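Local coordinates for protein S-adenosylmethionine:tRNA ribosyltransferase-isomerase (Thermotoga maritima, PDB 1VKY) that probably transfers and isomerises the ribose of S-adenosylmethionine onto the 7-aminomethyl group of preQ1-tRNA, yielding epoxyqueuosine-tRNA, at residues 67-72 / 254-259; 266-271 / 294-299. All coordinates share one frame; numbering follows the deposited sequence.

Interaction 1 pairs two parallel strands inside the mixed sheet, and interaction 2 ties the helix that follows one of them to the loop leading into the next strand. Their centres are about 9 Å apart. Strand 256-259 is the common element: it has strand 67-75 on one side and strand 298-302 on the other, and helix 261-270 follows it directly. The direct contacts include a probable hydrogen bond between Ala-258 N and Ala-298 O, at 3.0 Å. Along the chain, both segments of interaction 1 precede those of interaction 2. Together they join early and late parts of the sequence in one sheet with its flanking helix.

Interaction 1: 67-72 / 254-259; sequences LLVLNV and NRIVAV
Leu-68 and Val-257 run alongside each other on one face of the sheet with their ends in the same direction, Leu-68 CD2 being 3.7 Å from Val-257 CG1. The same methyl reaches the next branched residue of the opposite strand, Val-259, whose CG2 is 3.8 Å from Leu-68 CD2. With CG beside the backbone N and opposite the carbonyl carbon (chi1 -80°), the end of Leu-68 leans back over the neighbouring strand. Leu-70 does likewise: its CD2 lies 3.6 Å from Val-259 CB and also touches both valine methyls.

These side chains project from a parallel pair in the interior of the mixed sheet, where strand 205-213 flanks 67-72 on its far side. The ladder between 67-72 and 254-259 zigzags: Leu-67 N gives to Arg-255 O and Val-257 N to Leu-67 O. Val-69 N gives to Val-257 O at 2.9 Å and is the straightest of the four, 172° at the hydrogen; Val-259 N to Val-69 O is the most bent, 153°. Beyond them the rungs give way to a water, which accepts from Asn-71 N at 2.9 Å and donates to Val-259 O at 2.7 Å.

On the face carrying Leu-67, Val-69, Ile-256 and Ala-258 one close apolar pair of side chains spans the strands. Val-69 and Ile-256 run alongside each other, their CG2 methyls 4.0 Å apart. Here helices 240-252 and 261-270 supply further partners: Ile-256 meets Leu-246, while Val-69 and Ala-258 rest on Thr-263. On the opposite face Leu-68 also packs against Phe-191 and Phe-206.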
loop_
_atom_site.group_PDB
_atom_site.type_symbol
_atom_site.label_atom_id
_atom_site.label_comp_id
_atom_site.label_asym_id
_atom_site.label_seq_id
_atom_site.Cartn_x
_atom_site.Cartn_y
_atom_site.Cartn_z
ATOM N N LEU B 67 -14.419 14.293 -21.125
ATOM C CA LEU B 67 -13.467 14.932 -20.192
ATOM C C LEU B 67 -13.219 14.033 -18.998
ATOM O O LEU B 67 -14.151 13.700 -18.282
ATOM C CB LEU B 67 -13.991 16.298 -19.707
ATOM C CG LEU B 67 -13.047 17.105 -18.779
ATOM C CD1 LEU B 67 -11.906 17.730 -19.508
ATOM C CD2 LEU B 67 -13.816 18.202 -18.077
ATOM N N LEU B 68 -11.956 13.645 -18.803
ATOM C CA LEU B 68 -11.534 12.882 -17.647
ATOM C C LEU B 68 -11.046 13.869 -16.608
ATOM O O LEU B 68 -10.144 14.653 -16.875
ATOM C CB LEU B 68 -10.395 11.900 -17.994
ATOM C CG LEU B 68 -10.856 10.597 -18.673
ATOM C CD1 LEU B 68 -9.673 9.793 -19.262
ATOM C CD2 LEU B 68 -11.557 9.747 -17.732
ATOM N N VAL B 69 -11.676 13.867 -15.441
ATOM C CA VAL B 69 -11.280 14.775 -14.359
ATOM C C VAL B 69 -10.607 14.015 -13.263
ATOM O O VAL B 69 -11.199 13.117 -12.634
ATOM C CB VAL B 69 -12.488 15.562 -13.762
ATOM C CG1 VAL B 69 -11.989 16.665 -12.785
ATOM C CG2 VAL B 69 -13.294 16.195 -14.858
ATOM N N LEU B 70 -9.364 14.388 -13.010
ATOM C CA LEU B 70 -8.556 13.694 -12.011
ATOM C C LEU B 70 -8.300 14.568 -10.829
ATOM O O LEU B 70 -8.153 15.769 -10.959
ATOM C CB LEU B 70 -7.173 13.347 -12.599
ATOM C CG LEU B 70 -7.205 12.430 -13.834
ATOM C CD1 LEU B 70 -6.001 12.716 -14.705
ATOM C CD2 LEU B 70 -7.198 11.040 -13.406
ATOM N N ASN B 71 -8.192 13.946 -9.672
ATOM C CA ASN B 71 -7.843 14.661 -8.488
ATOM C C ASN B 71 -6.362 14.511 -8.190
ATOM O O ASN B 71 -5.819 13.415 -8.304
ATOM C CB ASN B 71 -8.609 14.092 -7.285
ATOM C CG ASN B 71 -8.347 14.885 -5.989
ATOM O OD1 ASN B 71 -8.756 16.018 -5.867
ATOM N ND2 ASN B 71 -7.636 14.274 -5.038
ATOM N N VAL B 72 -5.752 15.585 -7.738
ATOM C CA VAL B 72 -4.360 15.592 -7.302
ATOM C C VAL B 72 -4.335 16.063 -5.870
ATOM O O VAL B 72 -4.810 17.162 -5.583
ATOM C CB VAL B 72 -3.554 16.590 -8.158
ATOM C CG1 VAL B 72 -2.179 16.859 -7.538
ATOM C CG2 VAL B 72 -3.423 16.062 -9.564
ATOM N N ASN B 254 -20.755 16.404 -24.488
ATOM C CA ASN B 254 -19.907 15.216 -24.109
ATOM C C ASN B 254 -19.994 14.900 -22.613
ATOM O O ASN B 254 -20.653 15.618 -21.870
ATOM C CB ASN B 254 -18.444 15.449 -24.469
ATOM C CG ASN B 254 -18.201 15.436 -25.955
ATOM O OD1 ASN B 254 -17.818 16.434 -26.515
ATOM N ND2 ASN B 254 -18.405 14.304 -26.584
ATOM N N ARG B 255 -19.298 13.853 -22.174
ATOM C CA ARG B 255 -19.377 13.432 -20.774
ATOM C C ARG B 255 -18.244 13.957 -19.902
ATOM O O ARG B 255 -17.086 13.966 -20.319
ATOM C CB ARG B 255 -19.392 11.937 -20.694
ATOM C CG ARG B 255 -20.744 11.366 -21.110
ATOM C CD ARG B 255 -20.718 9.911 -21.285
ATOM N NE ARG B 255 -19.656 9.543 -22.218
ATOM C CZ ARG B 255 -19.507 8.333 -22.714
ATOM N NH1 ARG B 255 -20.368 7.394 -22.373
ATOM N NH2 ARG B 255 -18.503 8.067 -23.548
ATOM N N ILE B 256 -18.613 14.363 -18.691
ATOM C CA ILE B 256 -17.680 14.580 -17.587
ATOM C C ILE B 256 -17.527 13.260 -16.807
ATOM O O ILE B 256 -18.470 12.728 -16.202
ATOM C CB ILE B 256 -18.168 15.710 -16.685
ATOM C CG1 ILE B 256 -18.235 17.023 -17.467
ATOM C CG2 ILE B 256 -17.268 15.874 -15.440
ATOM C CD1 ILE B 256 -19.112 18.028 -16.786
ATOM N N VAL B 257 -16.333 12.703 -16.907
ATOM C CA VAL B 257 -15.996 11.458 -16.323
ATOM C C VAL B 257 -15.113 11.743 -15.123
ATOM O O VAL B 257 -13.949 12.116 -15.270
ATOM C CB VAL B 257 -15.270 10.516 -17.343
ATOM C CG1 VAL B 257 -15.068 9.119 -16.737
ATOM C CG2 VAL B 257 -16.057 10.395 -18.673
ATOM N N ALA B 258 -15.644 11.522 -13.927
ATOM C CA ALA B 258 -14.849 11.724 -12.722
ATOM C C ALA B 258 -13.977 10.520 -12.491
ATOM O O ALA B 258 -14.426 9.390 -12.612
ATOM C CB ALA B 258 -15.722 11.979 -11.525
ATOM N N VAL B 259 -12.719 10.770 -12.130
ATOM C CA VAL B 259 -11.818 9.678 -11.757
ATOM C C VAL B 259 -11.610 9.734 -10.257
ATOM O O VAL B 259 -10.910 10.638 -9.762
ATOM C CB VAL B 259 -10.479 9.772 -12.498
ATOM C CG1 VAL B 259 -9.565 8.616 -12.036
ATOM C CG2 VAL B 259 -10.718 9.731 -13.997
HETATM O O HOH W 1 -8.272 11.047 -9.649
#

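Interaction 2: 266-271 / 294-299; sequences TLETIA and KLVDAL
A carboxylate-to-backbone contact joins Glu-268, near the end of helix 261-270, to Lys-294, Leu-295 and Val-296 in the loop that leads into strand 298-302. Three consecutive amides converge on the one side chain. Glu-268 OE1 takes Lys-294 N at 2.8 Å from the syn side, 18° out of the carboxylate plane. Glu-268 OE2 accepts twice: Leu-295 N, 2.8 Å away, also comes from the syn side, whereas Val-296 N, at a longer 3.1 Å, meets the oxygen nearly head-on to its C-O bond. A bend at chi2 (-57°) turns the carboxylate toward the loop, and bonds at both oxygens fix its rotation. Arg-272 adds a salt bridge to OE1 of this buried group. With an alanine here, the three amide N-H groups would probably be left without their shared acceptor and Arg-272 without its carboxylate mate.

Strands 256-259 and 298-302 are parallel neighbours in the mixed sheet. The chain between them runs through helix 261-270 and then edge strand 279-281, and Glu-268 ties that helix to the loop entering the second strand.

Apolar contacts lie beside the carboxylate. Leu-295 CD1 comes within 3.5 Å of Leu-267 O; the Leu-295 side chain runs roughly perpendicular to that of Ile-270, its CD1 4.1 Å from Ile-270 CG1. The side chains of Leu-267 and Val-296 are set against each other in the same manner, Leu-267 CD1 lying 4.0 Å from Val-296 CG2. At the outer end, Ala-271 CB rests 3.8 Å from Lys-294 CB, while the lysine chain leads off away from the helix. Val-296 also leans on Phe-317 of helix 309-318, and Leu-295 packs against Ile-256 of strand 256-259.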
loop_
_atom_site.group_PDB
_atom_site.type_symbol
_atom_site.label_atom_id
_atom_site.label_comp_id
_atom_site.label_asym_id
_atom_site.label_seq_id
_atom_site.Cartn_x
_atom_site.Cartn_y
_atom_site.Cartn_z
ATOM N N THR B 266 -15.993 16.704 -4.854
ATOM C CA THR B 266 -15.651 18.088 -5.189
ATOM C C THR B 266 -16.562 18.676 -6.233
ATOM O O THR B 266 -17.081 19.774 -6.068
ATOM C CB THR B 266 -14.150 18.171 -5.655
ATOM O OG1 THR B 266 -13.313 17.973 -4.492
ATOM C CG2 THR B 266 -13.816 19.596 -6.162
ATOM N N LEU B 267 -16.771 17.951 -7.323
ATOM C CA LEU B 267 -17.633 18.434 -8.376
ATOM C C LEU B 267 -19.115 18.593 -7.982
ATOM O O LEU B 267 -19.773 19.574 -8.391
ATOM C CB LEU B 267 -17.511 17.533 -9.592
ATOM C CG LEU B 267 -16.144 17.522 -10.319
ATOM C CD1 LEU B 267 -16.282 16.441 -11.405
ATOM C CD2 LEU B 267 -15.747 18.860 -10.902
ATOM N N GLU B 268 -19.652 17.628 -7.233
ATOM C CA GLU B 268 -21.051 17.746 -6.769
ATOM C C GLU B 268 -21.249 18.825 -5.699
ATOM O O GLU B 268 -22.330 19.427 -5.576
ATOM C CB GLU B 268 -21.577 16.380 -6.313
ATOM C CG GLU B 268 -21.691 15.387 -7.457
ATOM C CD GLU B 268 -22.584 15.851 -8.606
ATOM O OE1 GLU B 268 -23.689 16.377 -8.330
ATOM O OE2 GLU B 268 -22.210 15.686 -9.787
ATOM N N THR B 269 -20.200 19.134 -4.957
ATOM C CA THR B 269 -20.192 20.281 -4.078
ATOM C C THR B 269 -20.277 21.610 -4.862
ATOM O O THR B 269 -21.147 22.473 -4.580
ATOM C CB THR B 269 -18.924 20.231 -3.219
ATOM O OG1 THR B 269 -18.961 19.087 -2.365
ATOM C CG2 THR B 269 -18.819 21.454 -2.316
ATOM N N ILE B 270 -19.411 21.804 -5.857
ATOM C CA ILE B 270 -19.457 23.085 -6.599
ATOM C C ILE B 270 -20.684 23.225 -7.483
ATOM O O ILE B 270 -21.108 24.346 -7.776
ATOM C CB ILE B 270 -18.157 23.382 -7.446
ATOM C CG1 ILE B 270 -18.060 22.455 -8.658
ATOM C CG2 ILE B 270 -16.951 23.305 -6.571
ATOM C CD1 ILE B 270 -17.102 22.881 -9.674
ATOM N N ALA B 271 -21.241 22.102 -7.916
ATOM C CA ALA B 271 -22.489 22.103 -8.685
ATOM C C ALA B 271 -23.631 22.714 -7.865
ATOM O O ALA B 271 -24.626 23.116 -8.438
ATOM C CB ALA B 271 -22.895 20.680 -9.089
ATOM N N LYS B 294 -25.252 16.198 -10.615
ATOM C CA LYS B 294 -25.410 17.350 -11.475
ATOM C C LYS B 294 -24.249 17.592 -12.423
ATOM O O LYS B 294 -24.399 18.234 -13.467
ATOM C CB LYS B 294 -25.610 18.589 -10.613
ATOM C CG LYS B 294 -26.922 18.535 -9.852
ATOM C CD LYS B 294 -27.105 19.771 -8.923
ATOM C CE LYS B 294 -28.541 19.820 -8.338
ATOM N NZ LYS B 294 -29.620 19.124 -9.167
ATOM N N LEU B 295 -23.071 17.147 -12.071
ATOM C CA LEU B 295 -21.910 17.398 -12.928
ATOM C C LEU B 295 -21.258 16.118 -13.436
ATOM O O LEU B 295 -20.743 16.053 -14.560
ATOM C CB LEU B 295 -20.853 18.255 -12.224
ATOM C CG LEU B 295 -20.844 19.754 -12.431
ATOM C CD1 LEU B 295 -19.688 20.386 -11.755
ATOM C CD2 LEU B 295 -20.898 20.182 -13.926
ATOM N N VAL B 296 -21.357 15.059 -12.687
ATOM C CA VAL B 296 -20.636 13.832 -13.064
ATOM C C VAL B 296 -21.492 12.906 -13.942
ATOM O O VAL B 296 -22.537 12.435 -13.490
ATOM C CB VAL B 296 -20.213 13.109 -11.802
ATOM C CG1 VAL B 296 -19.450 11.787 -12.155
ATOM C CG2 VAL B 296 -19.369 14.000 -10.922
ATOM N N ASP B 297 -21.051 12.644 -15.177
ATOM C CA ASP B 297 -21.806 11.770 -16.115
ATOM C C ASP B 297 -21.382 10.308 -16.089
ATOM O O ASP B 297 -22.134 9.414 -16.503
ATOM C CB ASP B 297 -21.689 12.278 -17.546
ATOM C CG ASP B 297 -22.097 13.736 -17.668
ATOM O OD1 ASP B 297 -23.181 14.088 -17.173
ATOM O OD2 ASP B 297 -21.376 14.605 -18.201
ATOM N N ALA B 298 -20.167 10.065 -15.627
ATOM C CA ALA B 298 -19.582 8.738 -15.532
ATOM C C ALA B 298 -18.518 8.732 -14.464
ATOM O O ALA B 298 -18.029 9.775 -14.073
ATOM C CB ALA B 298 -19.014 8.318 -16.860
ATOM N N LEU B 299 -18.138 7.551 -13.976
ATOM C CA LEU B 299 -17.285 7.487 -12.774
ATOM C C LEU B 299 -16.309 6.303 -12.889
ATOM O O LEU B 299 -16.761 5.200 -13.148
ATOM C CB LEU B 299 -18.143 7.340 -11.506
ATOM C CG LEU B 299 -17.400 7.027 -10.167
ATOM C CD1 LEU B 299 -16.408 8.120 -9.893
ATOM C CD2 LEU B 299 -18.291 6.915 -9.020
#